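Local coordinates for protein thermotoga maritima TmcAL (Thermotoga maritima, PDB 5Y0T) that belongs to the HIGH nucleotidyl transferase family of the HUP clan and holds adenosine-5'-rp-alpha-thio-triphosphate in a pocket of its nucleotide-binding fold, at residues Lys2-Val7 / Val28-Thr33; Val89-Gly94 / Ile182-Arg187; Thr97-Gly102 / Ile186-Ile191; Ser103-Ile108 / Ser167-Gly172. All blocks are in the same frame, centred on the assembly; numbering follows the deposited sequence.

Contact 1: Lys2-Val7 / Val28-Thr33; sequences KVLGVV and VKPDYT
L4 on strand 3-8 and K2 just before it meet 28-33, and each buries about the same area against it. L4 carries the apolar part. With its CG anti to the backbone N (chi1 172°), L4 CB sits 3.6 Å from P30 CG, while L4 CD2 runs alongside the T33 side chain, 3.8 Å from T33 OG1. L4 and T33 are bridge partners in parallel register and point the same way, so their side chains pack flank to flank on one face of the sheet; V28, the last residue of helix 15-28, adds a looser contact from its CG2 to L4 CD1. K2 is held by its backbone. Its O accepts from D31 N at 2.7 Å, and its N gives a bond to D31 OD1 at 3.0 Å, so D31 clasps both polar backbone atoms of K2. The extended side chain of K2 passes V28, with K2 CD 3.6 Å from V28 O. Two residues on, L4 N reaches Y32 O at 2.9 Å, and V3 CG2 lies at the edge of the Y32 ring, whose hydroxyl is bound by E348. The contact closes the beta-alpha-beta unit of strand 3-8, helix 15-28 and strand 32-38: A24 and R25 of the helix pack on L4, and strand 98-103 flanks strand 3-8 as its other neighbour.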
loop_
_atom_site.group_PDB
_atom_site.type_symbol
_atom_site.label_atom_id
_atom_site.label_comp_id
_atom_site.label_asym_id
_atom_site.label_seq_id
_atom_site.Cartn_x
_atom_site.Cartn_y
_atom_site.Cartn_z
ATOM N N LYS A 2 -11.329 -43.470 -14.298
ATOM C CA LYS A 2 -10.130 -42.652 -14.163
ATOM C C LYS A 2 -10.370 -41.159 -14.387
ATOM O O LYS A 2 -11.049 -40.761 -15.344
ATOM C CB LYS A 2 -9.053 -43.145 -15.131
ATOM C CG LYS A 2 -8.463 -44.509 -14.783
ATOM C CD LYS A 2 -7.261 -44.825 -15.672
ATOM C CE LYS A 2 -6.648 -46.168 -15.340
ATOM N NZ LYS A 2 -5.411 -46.414 -16.145
ATOM N N VAL A 3 -9.777 -40.341 -13.516
ATOM C CA VAL A 3 -9.828 -38.893 -13.647
ATOM C C VAL A 3 -8.431 -38.308 -13.564
ATOM O O VAL A 3 -7.726 -38.474 -12.569
ATOM C CB VAL A 3 -10.710 -38.234 -12.563
ATOM C CG1 VAL A 3 -10.648 -36.707 -12.691
ATOM C CG2 VAL A 3 -12.157 -38.734 -12.682
ATOM N N LEU A 4 -8.040 -37.621 -14.628
ATOM C CA LEU A 4 -6.739 -36.977 -14.705
ATOM C C LEU A 4 -6.747 -35.617 -14.019
ATOM O O LEU A 4 -7.595 -34.785 -14.343
ATOM C CB LEU A 4 -6.345 -36.784 -16.164
ATOM C CG LEU A 4 -5.093 -35.951 -16.434
ATOM C CD1 LEU A 4 -3.863 -36.664 -15.829
ATOM C CD2 LEU A 4 -4.943 -35.727 -17.938
ATOM N N GLY A 5 -5.859 -35.411 -13.047
ATOM C CA GLY A 5 -5.595 -34.068 -12.532
ATOM C C GLY A 5 -4.300 -33.510 -13.116
ATOM O O GLY A 5 -3.318 -34.254 -13.291
ATOM N N VAL A 6 -4.255 -32.199 -13.327
ATOM C CA VAL A 6 -3.028 -31.530 -13.749
ATOM C C VAL A 6 -2.889 -30.223 -12.961
ATOM O O VAL A 6 -3.887 -29.556 -12.642
ATOM C CB VAL A 6 -2.971 -31.260 -15.281
ATOM C CG1 VAL A 6 -2.981 -32.594 -16.080
ATOM C CG2 VAL A 6 -4.113 -30.348 -15.760
ATOM N N VAL A 7 -1.644 -29.899 -12.627
ATOM C CA VAL A 7 -1.296 -28.689 -11.876
ATOM C C VAL A 7 -0.699 -27.704 -12.859
ATOM O O VAL A 7 0.272 -28.032 -13.528
ATOM C CB VAL A 7 -0.278 -28.985 -10.762
ATOM C CG1 VAL A 7 0.089 -27.681 -9.999
ATOM C CG2 VAL A 7 -0.828 -30.059 -9.813
ATOM N N VAL A 28 -2.994 -41.624 -19.915
ATOM C CA VAL A 28 -3.872 -42.089 -18.841
ATOM C C VAL A 28 -5.248 -42.544 -19.343
ATOM O O VAL A 28 -5.884 -43.402 -18.728
ATOM C CB VAL A 28 -4.014 -40.969 -17.777
ATOM C CG1 VAL A 28 -5.106 -41.271 -16.750
ATOM C CG2 VAL A 28 -2.652 -40.761 -17.094
ATOM N N LYS A 29 -5.687 -41.989 -20.474
ATOM C CA LYS A 29 -7.039 -42.255 -20.997
ATOM C C LYS A 29 -8.109 -42.036 -19.937
ATOM O O LYS A 29 -8.904 -42.935 -19.637
ATOM C CB LYS A 29 -7.127 -43.680 -21.550
ATOM C CG LYS A 29 -6.162 -43.895 -22.709
ATOM C CD LYS A 29 -6.268 -45.272 -23.313
ATOM C CE LYS A 29 -5.278 -45.390 -24.455
ATOM N NZ LYS A 29 -5.289 -44.146 -25.296
ATOM N N PRO A 30 -8.141 -40.826 -19.369
ATOM C CA PRO A 30 -9.117 -40.554 -18.311
ATOM C C PRO A 30 -10.517 -40.325 -18.872
ATOM O O PRO A 30 -10.690 -39.996 -20.059
ATOM C CB PRO A 30 -8.574 -39.279 -17.658
ATOM C CG PRO A 30 -7.953 -38.520 -18.833
ATOM C CD PRO A 30 -7.413 -39.611 -19.782
ATOM N N ASP A 31 -11.517 -40.516 -18.017
ATOM C CA ASP A 31 -12.898 -40.195 -18.365
ATOM C C ASP A 31 -13.105 -38.674 -18.310
ATOM O O ASP A 31 -13.882 -38.120 -19.080
ATOM C CB ASP A 31 -13.866 -40.924 -17.421
ATOM C CG ASP A 31 -13.776 -42.435 -17.560
ATOM O OD1 ASP A 31 -13.193 -43.109 -16.682
ATOM O OD2 ASP A 31 -14.249 -42.944 -18.579
ATOM N N TYR A 32 -12.377 -38.012 -17.413
ATOM C CA TYR A 32 -12.428 -36.556 -17.252
ATOM C C TYR A 32 -11.056 -36.014 -16.901
ATOM O O TYR A 32 -10.229 -36.731 -16.358
ATOM C CB TYR A 32 -13.420 -36.139 -16.145
ATOM C CG TYR A 32 -14.817 -36.687 -16.341
ATOM C CD1 TYR A 32 -15.768 -35.979 -17.086
ATOM C CD2 TYR A 32 -15.184 -37.913 -15.784
ATOM C CE1 TYR A 32 -17.043 -36.476 -17.270
ATOM C CE2 TYR A 32 -16.453 -38.421 -15.973
ATOM C CZ TYR A 32 -17.374 -37.694 -16.715
ATOM O OH TYR A 32 -18.624 -38.202 -16.897
ATOM N N THR A 33 -10.847 -34.731 -17.181
ATOM C CA THR A 33 -9.611 -34.037 -16.839
ATOM C C THR A 33 -9.927 -32.784 -16.021
ATOM O O THR A 33 -10.742 -31.963 -16.423
ATOM C CB THR A 33 -8.836 -33.643 -18.106
ATOM O OG1 THR A 33 -8.478 -34.833 -18.815
ATOM C CG2 THR A 33 -7.574 -32.865 -17.768
#

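Contact 2: Val89-Gly94 / Ile182-Arg187; sequences VLDATG and IGSNIR
D91 stretches its carboxylate toward 182-187 with CG anti to the backbone N (chi1 -180°), and S184 sets OG in the same relation to its own N (chi1 169°), which brings the two polar ends together. S184 OG donates to D91 OD1 at 3.1 Å, meeting it from above the carboxylate plane. The same hydroxyl oxygen accepts from I186 N at 3.1 Å, an ST turn with a nearly straight bond, so one oxygen ties the loop to itself and to the helix. Two isoleucine ends pack on D91. I182 CD1 comes from the opposite direction to lie 3.7 Å from D91 CB, and I186 CD1 rests near the backbone N of D91, at 4.1 Å. OD2 of D91 has a salt bridge to K358. A Schellman motif at G183 ends helix 167-182 beside the C-terminal turn of helix 79-92; I182 also packs on F84, V87 and C88 of that helix, while I186 and L90 both touch V99 of strand 98-103.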
loop_
_atom_site.group_PDB
_atom_site.type_symbol
_atom_site.label_atom_id
_atom_site.label_comp_id
_atom_site.label_asym_id
_atom_site.label_seq_id
_atom_site.Cartn_x
_atom_site.Cartn_y
_atom_site.Cartn_z
ATOM N N VAL A 89 -5.822 -29.862 -3.173
ATOM C CA VAL A 89 -7.026 -29.524 -3.927
ATOM C C VAL A 89 -7.441 -30.705 -4.810
ATOM O O VAL A 89 -8.606 -31.101 -4.825
ATOM C CB VAL A 89 -6.835 -28.289 -4.837
ATOM C CG1 VAL A 89 -8.047 -28.106 -5.743
ATOM C CG2 VAL A 89 -6.604 -26.989 -4.013
ATOM N N LEU A 90 -6.497 -31.241 -5.574
ATOM C CA LEU A 90 -6.819 -32.395 -6.418
ATOM C C LEU A 90 -7.339 -33.573 -5.595
ATOM O O LEU A 90 -8.374 -34.159 -5.915
ATOM C CB LEU A 90 -5.593 -32.814 -7.228
ATOM C CG LEU A 90 -5.234 -31.767 -8.283
ATOM C CD1 LEU A 90 -4.007 -32.190 -9.101
ATOM C CD2 LEU A 90 -6.423 -31.491 -9.209
ATOM N N ASP A 91 -6.618 -33.925 -4.537
ATOM C CA ASP A 91 -7.059 -35.011 -3.680
ATOM C C ASP A 91 -8.445 -34.731 -3.062
ATOM O O ASP A 91 -9.241 -35.644 -2.880
ATOM C CB ASP A 91 -6.037 -35.262 -2.576
ATOM C CG ASP A 91 -6.452 -36.390 -1.656
ATOM O OD1 ASP A 91 -6.279 -37.557 -2.052
ATOM O OD2 ASP A 91 -6.950 -36.097 -0.551
ATOM N N ALA A 92 -8.729 -33.471 -2.752
ATOM C CA ALA A 92 -9.973 -33.123 -2.066
ATOM C C ALA A 92 -11.200 -33.249 -2.971
ATOM O O ALA A 92 -12.330 -33.336 -2.480
ATOM C CB ALA A 92 -9.893 -31.724 -1.503
ATOM N N THR A 93 -10.989 -33.262 -4.284
ATOM C CA THR A 93 -12.105 -33.413 -5.215
ATOM C C THR A 93 -12.811 -34.734 -4.983
ATOM O O THR A 93 -13.996 -34.869 -5.292
ATOM C CB THR A 93 -11.654 -33.394 -6.676
ATOM O OG1 THR A 93 -10.780 -34.511 -6.894
ATOM C CG2 THR A 93 -10.914 -32.073 -7.013
ATOM N N GLY A 94 -12.057 -35.709 -4.473
ATOM C CA GLY A 94 -12.577 -37.037 -4.199
ATOM C C GLY A 94 -12.636 -37.923 -5.432
ATOM O O GLY A 94 -13.119 -39.060 -5.350
ATOM N N ILE A 182 -0.348 -36.509 2.822
ATOM C CA ILE A 182 -1.774 -36.478 3.092
ATOM C C ILE A 182 -2.443 -37.826 2.885
ATOM O O ILE A 182 -3.655 -37.940 3.027
ATOM C CB ILE A 182 -2.503 -35.397 2.236
ATOM C CG1 ILE A 182 -2.509 -35.747 0.745
ATOM C CG2 ILE A 182 -1.868 -34.028 2.479
ATOM C CD1 ILE A 182 -3.377 -34.766 -0.095
ATOM N N GLY A 183 -1.664 -38.853 2.564
ATOM C CA GLY A 183 -2.229 -40.188 2.441
ATOM C C GLY A 183 -3.038 -40.387 1.173
ATOM O O GLY A 183 -3.935 -41.212 1.129
ATOM N N SER A 184 -2.706 -39.652 0.118
ATOM C CA SER A 184 -3.451 -39.758 -1.131
ATOM C C SER A 184 -3.110 -41.036 -1.910
ATOM O O SER A 184 -1.979 -41.512 -1.872
ATOM C CB SER A 184 -3.177 -38.533 -2.005
ATOM O OG SER A 184 -3.677 -38.726 -3.316
ATOM N N ASN A 185 -4.097 -41.580 -2.617
ATOM C CA ASN A 185 -3.888 -42.754 -3.469
ATOM C C ASN A 185 -3.629 -42.403 -4.935
ATOM O O ASN A 185 -3.579 -43.281 -5.801
ATOM C CB ASN A 185 -5.088 -43.701 -3.365
ATOM C CG ASN A 185 -5.051 -44.531 -2.096
ATOM O OD1 ASN A 185 -4.000 -44.668 -1.469
ATOM N ND2 ASN A 185 -6.193 -45.093 -1.715
ATOM N N ILE A 186 -3.505 -41.116 -5.219
ATOM C CA ILE A 186 -3.256 -40.669 -6.593
ATOM C C ILE A 186 -2.013 -41.325 -7.207
ATOM O O ILE A 186 -0.965 -41.434 -6.557
ATOM C CB ILE A 186 -3.116 -39.126 -6.648
ATOM C CG1 ILE A 186 -4.479 -38.459 -6.402
ATOM C CG2 ILE A 186 -2.525 -38.681 -7.993
ATOM C CD1 ILE A 186 -4.407 -36.933 -6.201
ATOM N N ARG A 187 -2.146 -41.804 -8.446
ATOM C CA ARG A 187 -1.005 -42.306 -9.207
ATOM C C ARG A 187 -0.339 -41.166 -9.974
ATOM O O ARG A 187 -1.014 -40.452 -10.714
ATOM C CB ARG A 187 -1.440 -43.402 -10.186
ATOM C CG ARG A 187 -1.910 -44.691 -9.519
ATOM C CD ARG A 187 -2.455 -45.668 -10.554
ATOM N NE ARG A 187 -3.607 -45.116 -11.265
ATOM C CZ ARG A 187 -4.855 -45.547 -11.116
ATOM N NH1 ARG A 187 -5.111 -46.563 -10.302
ATOM N NH2 ARG A 187 -5.838 -44.992 -11.810
#

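Contact 3: Thr97-Gly102 / Ile186-Ile191; sequences TDVVFG and IRFHTI. With TAT (adenosine-5'-rp-alpha-thio-triphosphate), chain E.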
loop_
_atom_site.group_PDB
_atom_site.type_symbol
_atom_site.label_atom_id
_atom_site.label_comp_id
_atom_site.label_asym_id
_atom_site.label_seq_id
_atom_site.Cartn_x
_atom_site.Cartn_y
_atom_site.Cartn_z
ATOM N N THR A 97 -7.785 -39.686 -9.926
ATOM C CA THR A 97 -7.018 -40.922 -9.742
ATOM C C THR A 97 -5.568 -40.905 -10.227
ATOM O O THR A 97 -4.746 -41.711 -9.769
ATOM C CB THR A 97 -7.723 -42.093 -10.448
ATOM O OG1 THR A 97 -7.826 -41.802 -11.845
ATOM C CG2 THR A 97 -9.122 -42.298 -9.866
ATOM N N ASP A 98 -5.256 -39.954 -11.106
ATOM C CA ASP A 98 -3.980 -39.884 -11.802
ATOM C C ASP A 98 -3.565 -38.444 -11.985
ATOM O O ASP A 98 -4.368 -37.610 -12.383
ATOM C CB ASP A 98 -4.034 -40.539 -13.191
ATOM C CG ASP A 98 -4.257 -42.035 -13.143
ATOM O OD1 ASP A 98 -5.432 -42.461 -13.104
ATOM O OD2 ASP A 98 -3.255 -42.785 -13.180
ATOM N N VAL A 99 -2.297 -38.165 -11.730
ATOM C CA VAL A 99 -1.740 -36.849 -12.013
ATOM C C VAL A 99 -0.503 -37.003 -12.887
ATOM O O VAL A 99 0.344 -37.866 -12.633
ATOM C CB VAL A 99 -1.383 -36.086 -10.710
ATOM C CG1 VAL A 99 -0.499 -34.878 -11.017
ATOM C CG2 VAL A 99 -2.659 -35.653 -9.990
ATOM N N VAL A 100 -0.425 -36.186 -13.933
ATOM C CA VAL A 100 0.685 -36.202 -14.877
ATOM C C VAL A 100 1.386 -34.844 -14.893
ATOM O O VAL A 100 0.740 -33.818 -15.114
ATOM C CB VAL A 100 0.206 -36.513 -16.312
ATOM C CG1 VAL A 100 1.383 -36.515 -17.271
ATOM C CG2 VAL A 100 -0.538 -37.848 -16.364
ATOM N N PHE A 101 2.695 -34.827 -14.673
ATOM C CA PHE A 101 3.428 -33.563 -14.764
ATOM C C PHE A 101 4.586 -33.675 -15.745
ATOM O O PHE A 101 5.154 -34.748 -15.905
ATOM C CB PHE A 101 3.942 -33.122 -13.383
ATOM C CG PHE A 101 4.762 -34.173 -12.661
ATOM C CD1 PHE A 101 4.172 -34.991 -11.704
ATOM C CD2 PHE A 101 6.119 -34.310 -12.906
ATOM C CE1 PHE A 101 4.918 -35.956 -11.037
ATOM C CE2 PHE A 101 6.868 -35.267 -12.239
ATOM C CZ PHE A 101 6.259 -36.091 -11.304
ATOM N N GLY A 102 4.938 -32.559 -16.384
ATOM C CA GLY A 102 6.082 -32.516 -17.272
ATOM C C GLY A 102 7.366 -32.629 -16.476
ATOM O O GLY A 102 7.464 -32.101 -15.364
ATOM N N ILE A 186 -3.505 -41.116 -5.219
ATOM C CA ILE A 186 -3.256 -40.669 -6.593
ATOM C C ILE A 186 -2.013 -41.325 -7.207
ATOM O O ILE A 186 -0.965 -41.434 -6.557
ATOM C CB ILE A 186 -3.116 -39.126 -6.648
ATOM C CG1 ILE A 186 -4.479 -38.459 -6.402
ATOM C CG2 ILE A 186 -2.525 -38.681 -7.993
ATOM C CD1 ILE A 186 -4.407 -36.933 -6.201
ATOM N N ARG A 187 -2.146 -41.804 -8.446
ATOM C CA ARG A 187 -1.005 -42.306 -9.207
ATOM C C ARG A 187 -0.339 -41.166 -9.974
ATOM O O ARG A 187 -1.014 -40.452 -10.714
ATOM C CB ARG A 187 -1.440 -43.402 -10.186
ATOM C CG ARG A 187 -1.910 -44.691 -9.519
ATOM C CD ARG A 187 -2.455 -45.668 -10.554
ATOM N NE ARG A 187 -3.607 -45.116 -11.265
ATOM C CZ ARG A 187 -4.855 -45.547 -11.116
ATOM N NH1 ARG A 187 -5.111 -46.563 -10.302
ATOM N NH2 ARG A 187 -5.838 -44.992 -11.810
ATOM N N PHE A 188 0.973 -40.999 -9.798
ATOM C CA PHE A 188 1.713 -39.924 -10.469
ATOM C C PHE A 188 2.472 -40.440 -11.691
ATOM O O PHE A 188 2.922 -41.586 -11.721
ATOM C CB PHE A 188 2.676 -39.225 -9.485
ATOM C CG PHE A 188 1.963 -38.343 -8.491
ATOM C CD1 PHE A 188 1.499 -38.864 -7.291
ATOM C CD2 PHE A 188 1.703 -37.019 -8.788
ATOM C CE1 PHE A 188 0.817 -38.060 -6.390
ATOM C CE2 PHE A 188 1.016 -36.198 -7.894
ATOM C CZ PHE A 188 0.575 -36.714 -6.696
ATOM N N HIS A 189 2.554 -39.607 -12.722
ATOM C CA HIS A 189 3.215 -39.984 -13.978
ATOM C C HIS A 189 4.023 -38.794 -14.467
ATOM O O HIS A 189 3.613 -37.666 -14.265
ATOM C CB HIS A 189 2.214 -40.357 -15.070
ATOM C CG HIS A 189 1.138 -41.296 -14.628
ATOM N ND1 HIS A 189 1.125 -42.626 -14.983
ATOM C CD2 HIS A 189 0.026 -41.091 -13.881
ATOM C CE1 HIS A 189 0.056 -43.205 -14.465
ATOM N NE2 HIS A 189 -0.622 -42.299 -13.783
ATOM N N THR A 190 5.137 -39.058 -15.140
ATOM C CA THR A 190 5.889 -38.010 -15.825
ATOM C C THR A 190 5.634 -38.103 -17.316
ATOM O O THR A 190 5.350 -39.181 -17.836
ATOM C CB THR A 190 7.428 -38.122 -15.611
ATOM O OG1 THR A 190 7.912 -39.317 -16.250
ATOM C CG2 THR A 190 7.784 -38.171 -14.150
ATOM N N ILE A 191 5.699 -36.963 -17.996
ATOM C CA ILE A 191 5.952 -36.977 -19.426
ATOM C C ILE A 191 7.180 -36.110 -19.684
ATOM O O ILE A 191 7.482 -35.207 -18.906
ATOM C CB ILE A 191 4.725 -36.487 -20.252
ATOM C CG1 ILE A 191 4.268 -35.082 -19.827
ATOM C CG2 ILE A 191 3.582 -37.487 -20.132
ATOM C CD1 ILE A 191 4.805 -33.975 -20.715
HETATM N N1 TAT E . 6.817 -29.962 -22.917
HETATM C C2 TAT E . 6.127 -30.800 -22.120
HETATM N N3 TAT E . 5.424 -30.394 -21.048
HETATM C C4 TAT E . 5.375 -29.082 -20.713
HETATM C C5 TAT E . 6.085 -28.104 -21.543
HETATM C C6 TAT E . 6.842 -28.632 -22.702
HETATM N N6 TAT E . 7.532 -27.802 -23.521
HETATM N N7 TAT E . 5.859 -26.891 -20.995
HETATM C C8 TAT E . 5.062 -27.070 -19.909
HETATM N N9 TAT E . 4.777 -28.378 -19.749
HETATM P PA TAT E . 2.796 -24.730 -16.198
HETATM P PB TAT E . 5.649 -24.263 -16.725
HETATM P PG TAT E . 7.283 -22.825 -18.627
HETATM C "C1'" TAT E . 3.952 -28.962 -18.668
HETATM O O1A TAT E . 7.063 -22.639 -20.118
HETATM O O1B TAT E . 6.311 -23.455 -15.650
HETATM S S1G TAT E . 2.998 -25.250 -14.334
HETATM C "C2'" TAT E . 4.551 -28.608 -17.307
HETATM O "O2'" TAT E . 5.665 -29.440 -16.980
HETATM O O2A TAT E . 1.585 -23.893 -16.576
HETATM O O2B TAT E . 5.931 -25.742 -16.810
HETATM O O2G TAT E . 7.300 -21.512 -17.869
HETATM C "C3'" TAT E . 3.362 -28.798 -16.392
HETATM O "O3'" TAT E . 3.222 -30.177 -16.003
HETATM O O3A TAT E . 4.075 -23.913 -16.750
HETATM O O3B TAT E . 5.934 -23.584 -18.169
HETATM O O3G TAT E . 8.398 -23.761 -18.228
HETATM C "C4'" TAT E . 2.184 -28.402 -17.277
HETATM O "O4'" TAT E . 2.640 -28.413 -18.636
HETATM C "C5'" TAT E . 1.668 -26.998 -16.948
HETATM O "O5'" TAT E . 2.756 -26.081 -17.070
#
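T97 O takes the backbone N of R187 at 2.9 Å, opening a parallel pairing that runs on to G102. D98 follows, its carboxylate gripped by three side chains. R187 forms a side-on salt bridge with it, NH2 to OD1 at 2.9 Å and NE to OD2 at 3.0 Å; H189 NE2 reaches OD2 at 2.7 Å on its anti lone pair; and T97 OG1 adds a bond to OD1 from the same face as NH2. V99 turns to the other side of the sheet and lies alongside F188, V99 CB 3.7 Å from F188 CE2. The V100 and I191 side chains cross at about a right angle, CG1 of V100 against CG2 of I191. F101 points its CG between N and the carbonyl carbon (chi1 54°), which sets the ring with one face under H189 O and CE2 3.6 Å from T190 CG2. G102 N, finally, gives TAT O3' a nearly straight bond of 3.0 Å, and I191 CD1 nears the adenine at N3, 3.6 Å away. Adjacent parallel strands whose C-terminal ends meet a nucleotide are typical of the Rossmann-like HUP fold.

Contact 4: Ser103-Ile108 / Ser167-Gly172; sequences SESNDI and SNDILG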
loop_
_atom_site.group_PDB
_atom_site.type_symbol
_atom_site.label_atom_id
_atom_site.label_comp_id
_atom_site.label_asym_id
_atom_site.label_seq_id
_atom_site.Cartn_x
_atom_site.Cartn_y
_atom_site.Cartn_z
ATOM N N SER A 103 8.349 -33.315 -17.052
ATOM C CA SER A 103 9.578 -33.669 -16.345
ATOM C C SER A 103 10.796 -33.557 -17.264
ATOM O O SER A 103 10.728 -33.913 -18.444
ATOM C CB SER A 103 9.435 -35.090 -15.777
ATOM O OG SER A 103 10.680 -35.684 -15.465
ATOM N N GLU A 104 11.912 -33.053 -16.745
ATOM C CA GLU A 104 13.123 -32.985 -17.556
ATOM C C GLU A 104 13.704 -34.376 -17.795
ATOM O O GLU A 104 14.212 -34.682 -18.893
ATOM C CB GLU A 104 14.180 -32.082 -16.897
ATOM C CG GLU A 104 13.802 -30.590 -16.848
ATOM C CD GLU A 104 13.014 -30.205 -15.604
ATOM O OE1 GLU A 104 12.611 -31.112 -14.830
ATOM O OE2 GLU A 104 12.791 -28.989 -15.400
ATOM N N SER A 105 13.703 -35.196 -16.748
ATOM C CA SER A 105 14.270 -36.543 -16.836
ATOM C C SER A 105 13.278 -37.565 -17.386
ATOM O O SER A 105 13.686 -38.556 -17.977
ATOM C CB SER A 105 14.761 -37.013 -15.471
ATOM O OG SER A 105 13.658 -37.166 -14.595
ATOM N N ASN A 106 11.984 -37.316 -17.158
ATOM C CA ASN A 106 10.920 -38.289 -17.448
ATOM C C ASN A 106 11.185 -39.617 -16.720
ATOM O O ASN A 106 10.956 -40.711 -17.259
ATOM C CB ASN A 106 10.793 -38.522 -18.964
ATOM C CG ASN A 106 9.485 -39.207 -19.344
ATOM O OD1 ASN A 106 8.461 -39.029 -18.680
ATOM N ND2 ASN A 106 9.523 -40.016 -20.401
ATOM N N ASP A 107 11.726 -39.517 -15.508
ATOM C CA ASP A 107 12.032 -40.708 -14.723
ATOM C C ASP A 107 11.180 -40.729 -13.453
ATOM O O ASP A 107 11.618 -40.239 -12.408
ATOM C CB ASP A 107 13.529 -40.682 -14.379
ATOM C CG ASP A 107 14.036 -41.979 -13.775
ATOM O OD1 ASP A 107 13.219 -42.819 -13.343
ATOM O OD2 ASP A 107 15.279 -42.131 -13.718
ATOM N N ILE A 108 10.045 -41.423 -13.491
ATOM C CA ILE A 108 9.086 -41.321 -12.395
ATOM C C ILE A 108 9.580 -42.139 -11.206
ATOM O O ILE A 108 9.343 -41.787 -10.050
ATOM C CB ILE A 108 7.673 -41.804 -12.809
ATOM C CG1 ILE A 108 6.687 -41.637 -11.658
ATOM C CG2 ILE A 108 7.707 -43.261 -13.288
ATOM C CD1 ILE A 108 6.333 -40.197 -11.358
ATOM N N SER A 167 14.041 -27.583 -12.372
ATOM C CA SER A 167 12.845 -27.064 -11.686
ATOM C C SER A 167 11.656 -28.019 -11.677
ATOM O O SER A 167 11.017 -28.248 -10.636
ATOM C CB SER A 167 12.404 -25.744 -12.331
ATOM O OG SER A 167 13.427 -24.768 -12.278
ATOM N N ASN A 168 11.343 -28.582 -12.836
ATOM C CA ASN A 168 10.103 -29.344 -12.948
ATOM C C ASN A 168 10.172 -30.686 -12.213
ATOM O O ASN A 168 9.175 -31.135 -11.646
ATOM C CB ASN A 168 9.737 -29.521 -14.420
ATOM C CG ASN A 168 9.275 -28.209 -15.056
ATOM O OD1 ASN A 168 8.112 -27.834 -14.939
ATOM N ND2 ASN A 168 10.190 -27.506 -15.717
ATOM N N ASP A 169 11.356 -31.296 -12.178
ATOM C CA ASP A 169 11.537 -32.542 -11.428
ATOM C C ASP A 169 11.511 -32.285 -9.915
ATOM O O ASP A 169 10.976 -33.094 -9.166
ATOM C CB ASP A 169 12.830 -33.248 -11.871
ATOM C CG ASP A 169 12.613 -34.098 -13.127
ATOM O OD1 ASP A 169 11.432 -34.264 -13.508
ATOM O OD2 ASP A 169 13.587 -34.614 -13.725
ATOM N N ILE A 170 12.061 -31.157 -9.468
ATOM C CA ILE A 170 11.902 -30.747 -8.069
ATOM C C ILE A 170 10.427 -30.663 -7.669
ATOM O O ILE A 170 10.007 -31.219 -6.642
ATOM C CB ILE A 170 12.527 -29.377 -7.802
ATOM C CG1 ILE A 170 14.013 -29.394 -8.133
ATOM C CG2 ILE A 170 12.302 -28.963 -6.344
ATOM C CD1 ILE A 170 14.629 -28.008 -8.217
ATOM N N LEU A 171 9.654 -29.936 -8.469
ATOM C CA LEU A 171 8.211 -29.859 -8.275
ATOM C C LEU A 171 7.588 -31.245 -8.217
ATOM O O LEU A 171 6.736 -31.516 -7.369
ATOM C CB LEU A 171 7.555 -29.049 -9.394
ATOM C CG LEU A 171 7.387 -27.556 -9.158
ATOM C CD1 LEU A 171 6.935 -26.887 -10.438
ATOM C CD2 LEU A 171 6.374 -27.319 -8.040
ATOM N N GLY A 172 7.997 -32.109 -9.147
ATOM C CA GLY A 172 7.500 -33.474 -9.198
ATOM C C GLY A 172 7.677 -34.219 -7.891
ATOM O O GLY A 172 6.756 -34.885 -7.407
#
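E104 and D169 each reach across to the other segment, and two carboxylates carry nearly all of the contact. The first group of bonds runs to the helix. E104, bent at chi2 (89°), brings OE2 to N168 N at 3.0 Å on its syn lone pair, and N168 ND2 meets the same oxygen at 3.0 Å from above the carboxylate plane. The carboxylate and amide planes stand 48° apart. OE1 adds a weak bond from D169 N. The second group runs the other way, from the loop to D169. S103 OG donates to D169 OD1 on its syn lone pair at 2.5 Å, while D169 OD2 accepts from S105 N at 3.1 Å and from S105 OG at 2.7 Å, the two arriving from opposite faces of its plane. Within the loop, the serine hydroxyls accept in turn: S103 OG from N106 N, an ST motif, and S105 OG from D107 N, an ST turn. The acids approach each other, E104 OE1 lying 3.6 Å from D169 OD1. Amide and hydroxyl donors around both carboxylates, including N168 N in the first turn of helix 167-182, would probably ease the repulsion between the acids and hold N168, a residue of the TAT pocket, in place.

In the fold
The four contacts follow strands 3-8, 32-38, 98-103 and 187-192 of one mixed sheet and the helices that join them. Contact 1 comes first along the chain; contact 4 is nested within the loops closed by contacts 2 and 3, which share I186 and R187. Contacts 1 and 3 lie about 9 Å apart between centres and meet directly, since strands 3-8 and 98-103 are neighbours. Contact 2, about 12 Å from contact 3, sits where strand 187-192 begins, whereas contact 4, about 11 Å from contact 3, lies beyond the far ends of those strands. Contacts 1, 3 and 4 thus contribute residues to the TAT pocket, with contact 2 at the other end of strand 187-192.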